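Nucleotidyl transferase AbiEii/AbiGii toxin family protein (Mycobacterium tuberculosis, PDB 6Y56) is MenT4, a nucleotidyltransferase toxin of a toxin-antitoxin system that probably inhibits growth by inactivating tRNA acceptor stems. Local coordinates at residues A27-L32 / L140-L145; L34-V39 / G154-P159; E81-I86 / R106-R111; S100-G105 / S125-R130. All coordinates share one frame; numbering follows the deposited sequence.

Contact 1: residues A27-L32 / L140-L145; sequences AQDHLL and LAFIQL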
loop_
_atom_site.group_PDB
_atom_site.type_symbol
_atom_site.label_atom_id
_atom_site.label_comp_id
_atom_site.label_asym_id
_atom_site.label_seq_id
_atom_site.Cartn_x
_atom_site.Cartn_y
_atom_site.Cartn_z
ATOM N N ALA A 27 3.684 -7.048 14.635
ATOM C CA ALA A 27 3.174 -8.336 14.165
ATOM C C ALA A 27 3.364 -8.486 12.662
ATOM O O ALA A 27 3.748 -9.563 12.186
ATOM C CB ALA A 27 1.699 -8.479 14.545
ATOM N N GLN A 28 3.117 -7.415 11.901
ATOM C CA GLN A 28 3.345 -7.462 10.459
ATOM C C GLN A 28 4.789 -7.808 10.122
ATOM O O GLN A 28 5.048 -8.555 9.168
ATOM C CB GLN A 28 3.016 -6.113 9.829
ATOM C CG GLN A 28 1.568 -5.732 9.843
ATOM C CD GLN A 28 1.381 -4.293 9.453
ATOM O OE1 GLN A 28 2.272 -3.465 9.665
ATOM N NE2 GLN A 28 0.226 -3.978 8.888
ATOM N N ASP A 29 5.756 -7.239 10.856
ATOM C CA ASP A 29 7.157 -7.571 10.590
ATOM C C ASP A 29 7.404 -9.056 10.785
ATOM O O ASP A 29 8.164 -9.680 10.032
ATOM C CB ASP A 29 8.098 -6.810 11.524
ATOM C CG ASP A 29 8.056 -5.318 11.320
ATOM O OD1 ASP A 29 7.567 -4.852 10.264
ATOM O OD2 ASP A 29 8.524 -4.612 12.225
ATOM N N HIS A 30 6.777 -9.629 11.809
ATOM C CA HIS A 30 6.919 -11.052 12.085
ATOM C C HIS A 30 6.281 -11.886 10.983
ATOM O O HIS A 30 6.846 -12.906 10.570
ATOM C CB HIS A 30 6.315 -11.379 13.457
ATOM C CG HIS A 30 7.177 -10.963 14.610
ATOM N ND1 HIS A 30 7.466 -9.645 14.891
ATOM C CD2 HIS A 30 7.824 -11.697 15.550
ATOM C CE1 HIS A 30 8.256 -9.582 15.950
ATOM N NE2 HIS A 30 8.490 -10.815 16.366
ATOM N N LEU A 31 5.112 -11.465 10.486
ATOM C CA LEU A 31 4.449 -12.190 9.406
ATOM C C LEU A 31 5.271 -12.128 8.128
ATOM O O LEU A 31 5.433 -13.139 7.432
ATOM C CB LEU A 31 3.052 -11.606 9.180
ATOM C CG LEU A 31 2.125 -12.231 8.123
ATOM C CD1 LEU A 31 0.689 -11.862 8.391
ATOM C CD2 LEU A 31 2.464 -11.772 6.699
ATOM N N LEU A 32 5.810 -10.949 7.812
ATOM C CA LEU A 32 6.628 -10.806 6.614
ATOM C C LEU A 32 7.901 -11.637 6.717
ATOM O O LEU A 32 8.339 -12.235 5.726
ATOM C CB LEU A 32 6.919 -9.325 6.364
ATOM C CG LEU A 32 5.698 -8.507 5.916
ATOM C CD1 LEU A 32 5.952 -7.006 6.090
ATOM C CD2 LEU A 32 5.340 -8.821 4.476
ATOM N N LEU A 140 14.178 -4.451 -1.355
ATOM C CA LEU A 140 14.509 -3.471 -0.295
ATOM C C LEU A 140 14.568 -4.115 1.088
ATOM O O LEU A 140 13.784 -5.021 1.381
ATOM C CB LEU A 140 13.417 -2.395 -0.265
ATOM C CG LEU A 140 13.335 -1.449 -1.461
ATOM C CD1 LEU A 140 12.194 -0.460 -1.272
ATOM C CD2 LEU A 140 14.647 -0.711 -1.652
ATOM N N ALA A 141 15.529 -3.650 1.875
ATOM C CA ALA A 141 15.564 -3.927 3.303
ATOM C C ALA A 141 14.489 -3.115 4.034
ATOM O O ALA A 141 13.986 -2.107 3.535
ATOM C CB ALA A 141 16.943 -3.598 3.910
ATOM N N PHE A 142 14.117 -3.583 5.227
ATOM C CA PHE A 142 13.289 -2.769 6.106
ATOM C C PHE A 142 14.115 -1.607 6.650
ATOM O O PHE A 142 15.305 -1.761 6.949
ATOM C CB PHE A 142 12.830 -3.593 7.309
ATOM C CG PHE A 142 11.724 -4.573 7.006
ATOM C CD1 PHE A 142 11.853 -5.558 6.030
ATOM C CD2 PHE A 142 10.546 -4.508 7.717
ATOM C CE1 PHE A 142 10.803 -6.462 5.784
ATOM C CE2 PHE A 142 9.506 -5.407 7.483
ATOM C CZ PHE A 142 9.631 -6.375 6.520
ATOM N N ILE A 143 13.500 -0.428 6.737
ATOM C CA ILE A 143 14.134 0.692 7.431
ATOM C C ILE A 143 14.330 0.289 8.883
ATOM O O ILE A 143 13.389 -0.170 9.543
ATOM C CB ILE A 143 13.248 1.941 7.311
ATOM C CG1 ILE A 143 12.984 2.290 5.840
ATOM C CG2 ILE A 143 13.865 3.101 8.066
ATOM C CD1 ILE A 143 14.217 2.767 5.099
ATOM N N GLN A 144 15.555 0.430 9.381
ATOM C CA GLN A 144 15.875 -0.052 10.722
ATOM C C GLN A 144 15.247 0.839 11.787
ATOM O O GLN A 144 15.411 2.063 11.768
ATOM C CB GLN A 144 17.389 -0.097 10.915
ATOM C CG GLN A 144 18.061 -1.211 10.131
ATOM C CD GLN A 144 19.571 -1.221 10.282
ATOM O OE1 GLN A 144 20.157 -0.322 10.888
ATOM N NE2 GLN A 144 20.212 -2.235 9.712
ATOM N N LEU A 145 14.527 0.220 12.716
ATOM C CA LEU A 145 13.862 0.912 13.809
ATOM C C LEU A 145 14.301 0.289 15.126
ATOM O O LEU A 145 14.653 -0.889 15.165
ATOM C CB LEU A 145 12.335 0.798 13.672
ATOM C CG LEU A 145 11.738 1.340 12.369
ATOM C CD1 LEU A 145 10.215 1.203 12.394
ATOM C CD2 LEU A 145 12.143 2.782 12.124
#

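Contact 2: residues L34-V39 / G154-P159; sequences LLSQTV and GLPTLP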
loop_
_atom_site.group_PDB
_atom_site.type_symbol
_atom_site.label_atom_id
_atom_site.label_comp_id
_atom_site.label_asym_id
_atom_site.label_seq_id
_atom_site.Cartn_x
_atom_site.Cartn_y
_atom_site.Cartn_z
ATOM N N LEU A 34 8.098 -14.525 8.354
ATOM C CA LEU A 34 7.642 -15.883 8.068
ATOM C C LEU A 34 7.495 -16.120 6.570
ATOM O O LEU A 34 7.990 -17.117 6.034
ATOM C CB LEU A 34 6.311 -16.116 8.776
ATOM C CG LEU A 34 5.603 -17.401 8.350
ATOM C CD1 LEU A 34 6.310 -18.609 8.945
ATOM C CD2 LEU A 34 4.129 -17.347 8.727
ATOM N N LEU A 35 6.823 -15.205 5.871
ATOM C CA LEU A 35 6.647 -15.368 4.432
ATOM C C LEU A 35 7.990 -15.431 3.724
ATOM O O LEU A 35 8.179 -16.236 2.802
ATOM C CB LEU A 35 5.827 -14.211 3.863
ATOM C CG LEU A 35 4.363 -14.136 4.304
ATOM C CD1 LEU A 35 3.654 -13.037 3.534
ATOM C CD2 LEU A 35 3.631 -15.459 4.106
ATOM N N SER A 36 8.948 -14.602 4.151
ATOM C CA SER A 36 10.231 -14.559 3.463
ATOM C C SER A 36 10.989 -15.864 3.624
ATOM O O SER A 36 11.825 -16.207 2.781
ATOM C CB SER A 36 11.084 -13.413 3.992
ATOM O OG SER A 36 11.603 -13.698 5.286
ATOM N N GLN A 37 10.724 -16.591 4.700
ATOM C CA GLN A 37 11.406 -17.855 4.929
ATOM C C GLN A 37 10.781 -19.014 4.172
ATOM O O GLN A 37 11.418 -20.069 4.070
ATOM C CB GLN A 37 11.424 -18.184 6.424
ATOM C CG GLN A 37 12.348 -17.295 7.251
ATOM C CD GLN A 37 13.823 -17.661 7.094
ATOM O OE1 GLN A 37 14.591 -16.941 6.451
ATOM N NE2 GLN A 37 14.224 -18.780 7.689
ATOM N N THR A 38 9.574 -18.855 3.638
ATOM C CA THR A 38 8.792 -19.981 3.143
ATOM C C THR A 38 8.340 -19.833 1.697
ATOM O O THR A 38 8.294 -20.829 0.971
ATOM C CB THR A 38 7.552 -20.176 4.037
ATOM O OG1 THR A 38 7.916 -20.119 5.426
ATOM C CG2 THR A 38 6.879 -21.498 3.741
ATOM N N VAL A 39 7.993 -18.625 1.261
ATOM C CA VAL A 39 7.372 -18.397 -0.040
ATOM C C VAL A 39 8.340 -17.638 -0.936
ATOM O O VAL A 39 9.040 -16.727 -0.479
ATOM C CB VAL A 39 6.062 -17.600 0.136
ATOM C CG1 VAL A 39 5.453 -17.240 -1.209
ATOM C CG2 VAL A 39 5.075 -18.383 0.965
ATOM N N GLY A 154 16.672 -11.390 12.098
ATOM C CA GLY A 154 16.881 -10.271 11.196
ATOM C C GLY A 154 15.760 -10.187 10.172
ATOM O O GLY A 154 15.289 -11.201 9.664
ATOM N N LEU A 155 15.341 -8.960 9.876
ATOM C CA LEU A 155 14.257 -8.774 8.927
ATOM C C LEU A 155 14.750 -9.034 7.501
ATOM O O LEU A 155 15.917 -8.790 7.181
ATOM C CB LEU A 155 13.697 -7.361 9.048
ATOM C CG LEU A 155 12.846 -7.195 10.316
ATOM C CD1 LEU A 155 12.640 -5.733 10.642
ATOM C CD2 LEU A 155 11.510 -7.926 10.204
ATOM N N PRO A 156 13.878 -9.526 6.629
ATOM C CA PRO A 156 14.300 -9.919 5.283
ATOM C C PRO A 156 14.415 -8.720 4.352
ATOM O O PRO A 156 13.989 -7.605 4.659
ATOM C CB PRO A 156 13.140 -10.809 4.828
ATOM C CG PRO A 156 11.937 -10.213 5.514
ATOM C CD PRO A 156 12.463 -9.858 6.882
ATOM N N THR A 157 14.995 -8.975 3.188
ATOM C CA THR A 157 14.829 -8.075 2.060
ATOM C C THR A 157 13.704 -8.623 1.200
ATOM O O THR A 157 13.574 -9.840 1.033
ATOM C CB THR A 157 16.116 -7.928 1.245
ATOM O OG1 THR A 157 16.558 -9.199 0.740
ATOM C CG2 THR A 157 17.212 -7.318 2.095
ATOM N N LEU A 158 12.865 -7.719 0.690
ATOM C CA LEU A 158 11.674 -8.127 -0.043
ATOM C C LEU A 158 11.568 -7.327 -1.332
ATOM O O LEU A 158 11.895 -6.137 -1.348
ATOM C CB LEU A 158 10.413 -7.852 0.792
ATOM C CG LEU A 158 10.244 -8.704 2.052
ATOM C CD1 LEU A 158 9.021 -8.220 2.801
ATOM C CD2 LEU A 158 10.109 -10.162 1.679
ATOM N N PRO A 159 11.096 -7.940 -2.414
ATOM C CA PRO A 159 10.751 -7.166 -3.613
ATOM C C PRO A 159 9.536 -6.302 -3.334
ATOM O O PRO A 159 8.489 -6.789 -2.904
ATOM C CB PRO A 159 10.450 -8.234 -4.669
ATOM C CG PRO A 159 10.225 -9.462 -3.922
ATOM C CD PRO A 159 10.899 -9.383 -2.590
#

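Contact 3: residues E81-I86 / R106-R111; sequences EVCELI and RHWQLR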
loop_
_atom_site.group_PDB
_atom_site.type_symbol
_atom_site.label_atom_id
_atom_site.label_comp_id
_atom_site.label_asym_id
_atom_site.label_seq_id
_atom_site.Cartn_x
_atom_site.Cartn_y
_atom_site.Cartn_z
ATOM N N GLU A 81 -1.326 -20.338 -1.372
ATOM C CA GLU A 81 -0.141 -20.754 -0.626
ATOM C C GLU A 81 0.152 -19.781 0.513
ATOM O O GLU A 81 0.367 -20.193 1.661
ATOM C CB GLU A 81 1.042 -20.863 -1.589
ATOM C CG GLU A 81 2.383 -21.168 -0.937
ATOM C CD GLU A 81 3.546 -21.010 -1.906
ATOM O OE1 GLU A 81 3.325 -20.559 -3.049
ATOM O OE2 GLU A 81 4.688 -21.336 -1.524
ATOM N N VAL A 82 0.114 -18.478 0.217
ATOM C CA VAL A 82 0.370 -17.462 1.237
ATOM C C VAL A 82 -0.683 -17.513 2.328
ATOM O O VAL A 82 -0.360 -17.476 3.518
ATOM C CB VAL A 82 0.446 -16.069 0.596
ATOM C CG1 VAL A 82 0.544 -14.995 1.682
ATOM C CG2 VAL A 82 1.628 -16.004 -0.344
ATOM N N CYS A 83 -1.959 -17.616 1.945
ATOM C CA CYS A 83 -3.018 -17.582 2.946
ATOM C C CYS A 83 -2.993 -18.822 3.837
ATOM O O CYS A 83 -3.209 -18.720 5.051
ATOM C CB CYS A 83 -4.379 -17.404 2.264
ATOM S SG CYS A 83 -4.565 -15.753 1.532
ATOM N N GLU A 84 -2.735 -20.001 3.261
ATOM C CA GLU A 84 -2.624 -21.206 4.083
ATOM C C GLU A 84 -1.455 -21.096 5.049
ATOM O O GLU A 84 -1.532 -21.573 6.189
ATOM C CB GLU A 84 -2.439 -22.446 3.206
ATOM C CG GLU A 84 -3.662 -22.894 2.421
ATOM C CD GLU A 84 -3.447 -24.260 1.786
ATOM O OE1 GLU A 84 -2.754 -25.100 2.405
ATOM O OE2 GLU A 84 -3.951 -24.504 0.670
ATOM N N LEU A 85 -0.371 -20.451 4.617
ATOM C CA LEU A 85 0.786 -20.284 5.484
ATOM C C LEU A 85 0.478 -19.336 6.631
ATOM O O LEU A 85 0.837 -19.616 7.782
ATOM C CB LEU A 85 1.964 -19.773 4.665
ATOM C CG LEU A 85 3.241 -19.534 5.450
ATOM C CD1 LEU A 85 3.718 -20.835 6.081
ATOM C CD2 LEU A 85 4.301 -18.956 4.530
ATOM N N ILE A 86 -0.188 -18.215 6.340
ATOM C CA ILE A 86 -0.496 -17.228 7.373
ATOM C C ILE A 86 -1.448 -17.813 8.406
ATOM O O ILE A 86 -1.229 -17.689 9.617
ATOM C CB ILE A 86 -1.087 -15.958 6.740
ATOM C CG1 ILE A 86 -0.042 -15.261 5.863
ATOM C CG2 ILE A 86 -1.581 -15.013 7.835
ATOM C CD1 ILE A 86 -0.595 -14.086 5.088
ATOM N N ARG A 106 -9.111 -13.285 -2.383
ATOM C CA ARG A 106 -8.039 -12.307 -2.478
ATOM C C ARG A 106 -8.132 -11.190 -1.456
ATOM O O ARG A 106 -7.269 -10.302 -1.457
ATOM C CB ARG A 106 -7.968 -11.742 -3.903
ATOM C CG ARG A 106 -7.336 -12.739 -4.867
ATOM C CD ARG A 106 -7.412 -12.310 -6.309
ATOM N NE ARG A 106 -6.597 -13.215 -7.110
ATOM C CZ ARG A 106 -5.295 -13.050 -7.330
ATOM N NH1 ARG A 106 -4.652 -11.989 -6.843
ATOM N NH2 ARG A 106 -4.636 -13.951 -8.049
ATOM N N HIS A 107 -9.120 -11.210 -0.568
ATOM C CA HIS A 107 -9.219 -10.196 0.476
ATOM C C HIS A 107 -9.537 -10.859 1.802
ATOM O O HIS A 107 -10.467 -11.669 1.896
ATOM C CB HIS A 107 -10.234 -9.095 0.180
ATOM C CG HIS A 107 -10.147 -7.951 1.148
ATOM N ND1 HIS A 107 -10.794 -7.958 2.366
ATOM C CD2 HIS A 107 -9.440 -6.794 1.107
ATOM C CE1 HIS A 107 -10.520 -6.842 3.017
ATOM N NE2 HIS A 107 -9.703 -6.117 2.275
ATOM N N TRP A 108 -8.770 -10.511 2.825
ATOM C CA TRP A 108 -8.791 -11.233 4.085
ATOM C C TRP A 108 -8.725 -10.248 5.234
ATOM O O TRP A 108 -8.042 -9.226 5.150
ATOM C CB TRP A 108 -7.604 -12.204 4.188
ATOM C CG TRP A 108 -7.592 -13.187 3.069
ATOM C CD1 TRP A 108 -7.202 -12.958 1.778
ATOM C CD2 TRP A 108 -8.046 -14.544 3.115
ATOM N NE1 TRP A 108 -7.380 -14.096 1.019
ATOM C CE2 TRP A 108 -7.893 -15.080 1.824
ATOM C CE3 TRP A 108 -8.551 -15.361 4.130
ATOM C CZ2 TRP A 108 -8.228 -16.396 1.521
ATOM C CZ3 TRP A 108 -8.885 -16.662 3.831
ATOM C CH2 TRP A 108 -8.726 -17.169 2.536
ATOM N N GLN A 109 -9.434 -10.552 6.309
ATOM C CA GLN A 109 -9.228 -9.855 7.564
ATOM C C GLN A 109 -8.131 -10.579 8.332
ATOM O O GLN A 109 -8.182 -11.805 8.481
ATOM C CB GLN A 109 -10.513 -9.840 8.386
ATOM C CG GLN A 109 -10.301 -9.195 9.746
ATOM C CD GLN A 109 -11.584 -8.797 10.443
ATOM O OE1 GLN A 109 -12.683 -9.234 10.076
ATOM N NE2 GLN A 109 -11.449 -7.968 11.473
ATOM N N LEU A 110 -7.154 -9.820 8.821
ATOM C CA LEU A 110 -6.042 -10.374 9.579
ATOM C C LEU A 110 -6.278 -10.159 11.066
ATOM O O LEU A 110 -6.598 -9.050 11.495
ATOM C CB LEU A 110 -4.739 -9.688 9.173
ATOM C CG LEU A 110 -3.482 -10.121 9.931
ATOM C CD1 LEU A 110 -3.105 -11.531 9.566
ATOM C CD2 LEU A 110 -2.359 -9.163 9.599
ATOM N N ARG A 111 -6.096 -11.212 11.852
ATOM C CA ARG A 111 -6.135 -11.099 13.297
ATOM C C ARG A 111 -4.808 -11.586 13.844
ATOM O O ARG A 111 -4.218 -12.531 13.318
ATOM C CB ARG A 111 -7.298 -11.896 13.880
ATOM C CG ARG A 111 -8.644 -11.228 13.613
ATOM C CD ARG A 111 -9.783 -11.908 14.357
ATOM N NE ARG A 111 -11.051 -11.193 14.212
ATOM C CZ ARG A 111 -11.917 -11.385 13.219
ATOM N NH1 ARG A 111 -11.658 -12.269 12.262
ATOM N NH2 ARG A 111 -13.048 -10.686 13.181
#

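Contact 4: residues S100-G105 / S125-R130; sequences STRGDG and SVEFAR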
loop_
_atom_site.group_PDB
_atom_site.type_symbol
_atom_site.label_atom_id
_atom_site.label_comp_id
_atom_site.label_asym_id
_atom_site.label_seq_id
_atom_site.Cartn_x
_atom_site.Cartn_y
_atom_site.Cartn_z
ATOM N N SER A 100 -11.595 -14.854 5.211
ATOM C CA SER A 100 -11.946 -14.285 3.919
ATOM C C SER A 100 -13.080 -13.283 4.080
ATOM O O SER A 100 -14.041 -13.524 4.816
ATOM C CB SER A 100 -12.392 -15.405 2.982
ATOM O OG SER A 100 -12.622 -14.912 1.674
ATOM N N THR A 101 -12.963 -12.143 3.399
ATOM C CA THR A 101 -14.040 -11.167 3.384
ATOM C C THR A 101 -14.859 -11.209 2.106
ATOM O O THR A 101 -15.918 -10.579 2.055
ATOM C CB THR A 101 -13.496 -9.746 3.575
ATOM O OG1 THR A 101 -12.632 -9.419 2.479
ATOM C CG2 THR A 101 -12.735 -9.633 4.888
ATOM N N ARG A 102 -14.403 -11.919 1.079
ATOM C CA ARG A 102 -15.168 -11.995 -0.159
ATOM C C ARG A 102 -14.798 -13.274 -0.892
ATOM O O ARG A 102 -13.766 -13.897 -0.622
ATOM C CB ARG A 102 -14.974 -10.752 -1.036
ATOM C CG ARG A 102 -13.538 -10.428 -1.351
ATOM C CD ARG A 102 -13.408 -9.191 -2.250
ATOM N NE ARG A 102 -12.193 -9.261 -3.063
ATOM C CZ ARG A 102 -11.225 -8.345 -3.074
ATOM N NH1 ARG A 102 -11.316 -7.254 -2.323
ATOM N NH2 ARG A 102 -10.167 -8.517 -3.849
ATOM N N GLY A 103 -15.661 -13.655 -1.827
ATOM C CA GLY A 103 -15.569 -14.963 -2.441
ATOM C C GLY A 103 -14.412 -15.153 -3.401
ATOM O O GLY A 103 -14.171 -16.291 -3.814
ATOM N N ASP A 104 -13.683 -14.096 -3.758
ATOM C CA ASP A 104 -12.605 -14.262 -4.727
ATOM C C ASP A 104 -11.312 -14.797 -4.120
ATOM O O ASP A 104 -10.359 -15.054 -4.860
ATOM C CB ASP A 104 -12.368 -12.985 -5.546
ATOM C CG ASP A 104 -11.773 -11.838 -4.730
ATOM O OD1 ASP A 104 -11.497 -12.005 -3.525
ATOM O OD2 ASP A 104 -11.571 -10.755 -5.320
ATOM N N GLY A 105 -11.253 -14.987 -2.809
ATOM C CA GLY A 105 -10.053 -15.527 -2.194
ATOM C C GLY A 105 -8.899 -14.558 -2.064
ATOM O O GLY A 105 -7.808 -14.973 -1.648
ATOM N N SER A 125 -5.932 -6.082 7.425
ATOM C CA SER A 125 -6.339 -6.862 6.273
ATOM C C SER A 125 -5.126 -7.296 5.470
ATOM O O SER A 125 -4.017 -6.783 5.639
ATOM C CB SER A 125 -7.285 -6.067 5.381
ATOM O OG SER A 125 -6.691 -4.829 5.035
ATOM N N VAL A 126 -5.360 -8.263 4.589
ATOM C CA VAL A 126 -4.394 -8.691 3.588
ATOM C C VAL A 126 -5.139 -8.755 2.266
ATOM O O VAL A 126 -6.241 -9.312 2.200
ATOM C CB VAL A 126 -3.798 -10.066 3.934
ATOM C CG1 VAL A 126 -2.689 -10.423 2.964
ATOM C CG2 VAL A 126 -3.291 -10.096 5.368
ATOM N N GLU A 127 -4.555 -8.178 1.218
ATOM C CA GLU A 127 -5.201 -8.161 -0.086
ATOM C C GLU A 127 -4.186 -8.512 -1.157
ATOM O O GLU A 127 -3.017 -8.122 -1.066
ATOM C CB GLU A 127 -5.799 -6.789 -0.397
ATOM C CG GLU A 127 -6.750 -6.789 -1.572
ATOM C CD GLU A 127 -7.302 -5.412 -1.867
ATOM O OE1 GLU A 127 -7.980 -5.257 -2.903
ATOM O OE2 GLU A 127 -7.055 -4.488 -1.062
ATOM N N PHE A 128 -4.645 -9.220 -2.188
ATOM C CA PHE A 128 -3.788 -9.722 -3.256
ATOM C C PHE A 128 -4.347 -9.251 -4.585
ATOM O O PHE A 128 -5.401 -9.733 -5.022
ATOM C CB PHE A 128 -3.765 -11.241 -3.245
ATOM C CG PHE A 128 -3.207 -11.831 -1.998
ATOM C CD1 PHE A 128 -4.025 -12.087 -0.914
ATOM C CD2 PHE A 128 -1.870 -12.165 -1.919
ATOM C CE1 PHE A 128 -3.533 -12.647 0.240
ATOM C CE2 PHE A 128 -1.365 -12.735 -0.766
ATOM C CZ PHE A 128 -2.198 -12.969 0.315
ATOM N N ALA A 129 -3.638 -8.335 -5.237
ATOM C CA ALA A 129 -4.062 -7.829 -6.532
ATOM C C ALA A 129 -3.750 -8.845 -7.620
ATOM O O ALA A 129 -2.710 -9.514 -7.590
ATOM C CB ALA A 129 -3.320 -6.530 -6.847
ATOM N N ARG A 130 -4.652 -8.950 -8.596
ATOM C CA ARG A 130 -4.494 -9.875 -9.709
ATOM C C ARG A 130 -3.737 -9.267 -10.879
ATOM O O ARG A 130 -3.026 -9.991 -11.585
ATOM C CB ARG A 130 -5.874 -10.315 -10.203
ATOM C CG ARG A 130 -5.835 -11.453 -11.193
ATOM C CD ARG A 130 -7.216 -11.731 -11.773
ATOM N NE ARG A 130 -8.234 -11.892 -10.736
ATOM C CZ ARG A 130 -8.471 -13.030 -10.092
ATOM N NH1 ARG A 130 -7.758 -14.111 -10.372
ATOM N NH2 ARG A 130 -9.417 -13.084 -9.163
HETATM O O HOH W 1 -9.644 -15.049 -7.564
HETATM O O HOH W 2 -11.170 -11.162 -8.385
#

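Contact 1: residues A27-L32 / L140-L145
F142 meets D29 and L32 in a buried contact where helix 19-38 of this nucleotidyltransferase fold lies against the end of the small antiparallel sheet made by strands 138-141 and 157-160. The segment 140-145 leaves its strand here and sends one aromatic side chain toward the helix; a phenylalanine suits the place because it is long enough to bridge backbones whose nearest CA atoms, those of D29 and F142, are 9.0 Å apart. With its CG anti to its own carbonyl carbon (chi1 -76°), the ring projects to the helix and offers it an edge rather than a face. L32 approaches that edge with one methyl, CD1 lying 3.8 Å from F142 CZ, while its CB stands 4.0 Å from the same ring carbon. L158 of the neighbouring strand touches both L32 and F142, so the apolar packing continues into the sheet. D29 is the polar exception. Its carboxylate is anchored by a salt bridge from K56 to OD1 and a hydrogen bond from Y151 to OD2, which together satisfy a buried acid and fix its rotation. The weakly positive C-H rim of a benzene ring is an acceptable neighbour for such an oxygen. The carboxylate stands almost upright to the ring, the planes 86° apart, and D29 OD1 comes within 3.4 Å of F142 CE2.

Contact 2: residues L34-V39 / G154-P159
S36 lays its short side chain over the CB-CG side of the P156 ring. The hydroxyl OG of S36 is 3.3 Å from P156 CB, and the methylene is just as intimate: S36 CB lies 3.4 Å from P156 CB, tighter than carbon atoms usually pack. A small residue is therefore well suited to this turn of helix 19-38, for it lets the chain come close, with the CA atoms of S36 and P156 only 6.4 Å apart. Set between its own backbone N and carbonyl carbon (chi1 74°), the hydroxyl turns back to the helix and hydrogen-bonds to the carbonyl oxygen of Y33, so a polar group can sit against a hydrocarbon ring with its bonding need met. Proline presents a compact, rigid surface and has no N-H to satisfy at the approach to strand 157-160. Beyond it L158 adds a lighter touch, its methyl CD2 4.1 Å from S36 CB, while the same side chain also packs on L32 one turn back along the helix. Around the end of the helix, T38 OG1 donates to L34 O at 3.1 Å, tilted 29° from the carbonyl plane, and L35 O accepts from two amides, V39 N at 2.8 Å and T38 N at 3.1 Å. S36 thus seats the C-terminal part of helix 19-38 on the loop that enters strand 157-160, with L158 of the strand beside it, in a helix-on-sheet packing against the small two-stranded antiparallel sheet.

Contact 3: residues E81-I86 / R106-R111
C83 and W108 form a cysteine sulfur-aromatic contact within a helix-on-sheet packing, where helix 76-86 covers the mixed central sheet of the nucleotidyltransferase fold. The sulfur lies over one face of the indole, on its five-membered ring: C83 SG is 3.6 Å from that ring's centroid, in a direction 26° off the normal. It is displaced toward the rim, so its nearest ring atom is W108 NE1 at 3.3 Å, with W108 CE2 at 3.4 Å. A thiol suits this spot because it is small enough to settle on the ring and polarisable enough to favour the pi cloud. Its torsion, with SG anti to the carbonyl carbon (chi1 -69°), carries the sulfur from the helix to the indole. Nearer the helix backbone, C83 CB lies 4.0 Å from W108 CZ2.

One polar bond steadies the indole. W108 NE1 hydrogen-bonds to the carbonyl oxygen of G105, in the turn just before the strand; this satisfies the indole N-H and holds the ring's orientation.

Purely apolar packing completes the contact one helical turn further on, where branched I86 and L110, both buried, lean together between helix and sheet. V98 of the adjacent strand touches both, and L31 of helix 19-38 touches I86. The I86 and L110 side chains cross at about a right angle, and a single pair of methyls meets, I86 CG2 and L110 CD1, 4.2 Å apart.

Contact 4: residues S100-G105 / S125-R130
R102 and E127 reach toward each other at the surface, the arginine from the loop between strands 94-100 and 107-114, the glutamate from strand 125-129. Their side chains run nearly perpendicular, and so do their flat ends: the guanidinium and carboxylate planes stand 84° apart. E127 OE1 lies close to the guanidinium plane at its edge, 3.9 Å from R102 NH1 and 4.0 Å from R102 NH2, a long salt bridge. Another edge of the same guanidinium faces D104, two residues along the loop. There D104 OD2 accepts from both R102 NE, at 2.8 Å, and R102 NH2, at 3.0 Å; both bonds are bent and weak. R102 CG lies between its backbone N and carbonyl carbon (chi1 54°), and the chain then extends to NE, which brings the guanidinium between the two acids. D104 OD1 turns instead to the backbone N of R106. R130 approaches from the far end of the strand and is joined through water: one molecule accepts from R130 NH2 at 2.7 Å and donates to D104 OD2 at 3.1 Å. R130 NH1 has a salt bridge to D76. E127 also touches D70, on a strand whose D68 and D70 form the D-x-D pattern usual in metal-dependent nucleotidyltransferases. The link across is long or runs through water, so it probably adds a diffuse electrostatic attraction rather than a rigid clamp.

How the contacts relate
The four contacts fall into two pairs. Contacts 1 and 2, with centres 9 Å apart, share helix 19-38 and join it to the small sheet of strands 138-141 and 157-160; contacts 3 and 4, 8 Å apart, meet at neighbouring strands 107-114 and 125-129 of the large mixed sheet. Helix 19-38 and adjoining V39 link the pairs: L31 packs on I86 and L110, and L35, T38 and V39 on L85, although the centres of contacts 2 and 3 are about 16 Å apart. Along the chain the segments of contacts 1 and 2 alternate, as do those of 3 and 4, which all lie between the first pair's arms. The fold thus layers small sheet, helices, large sheet.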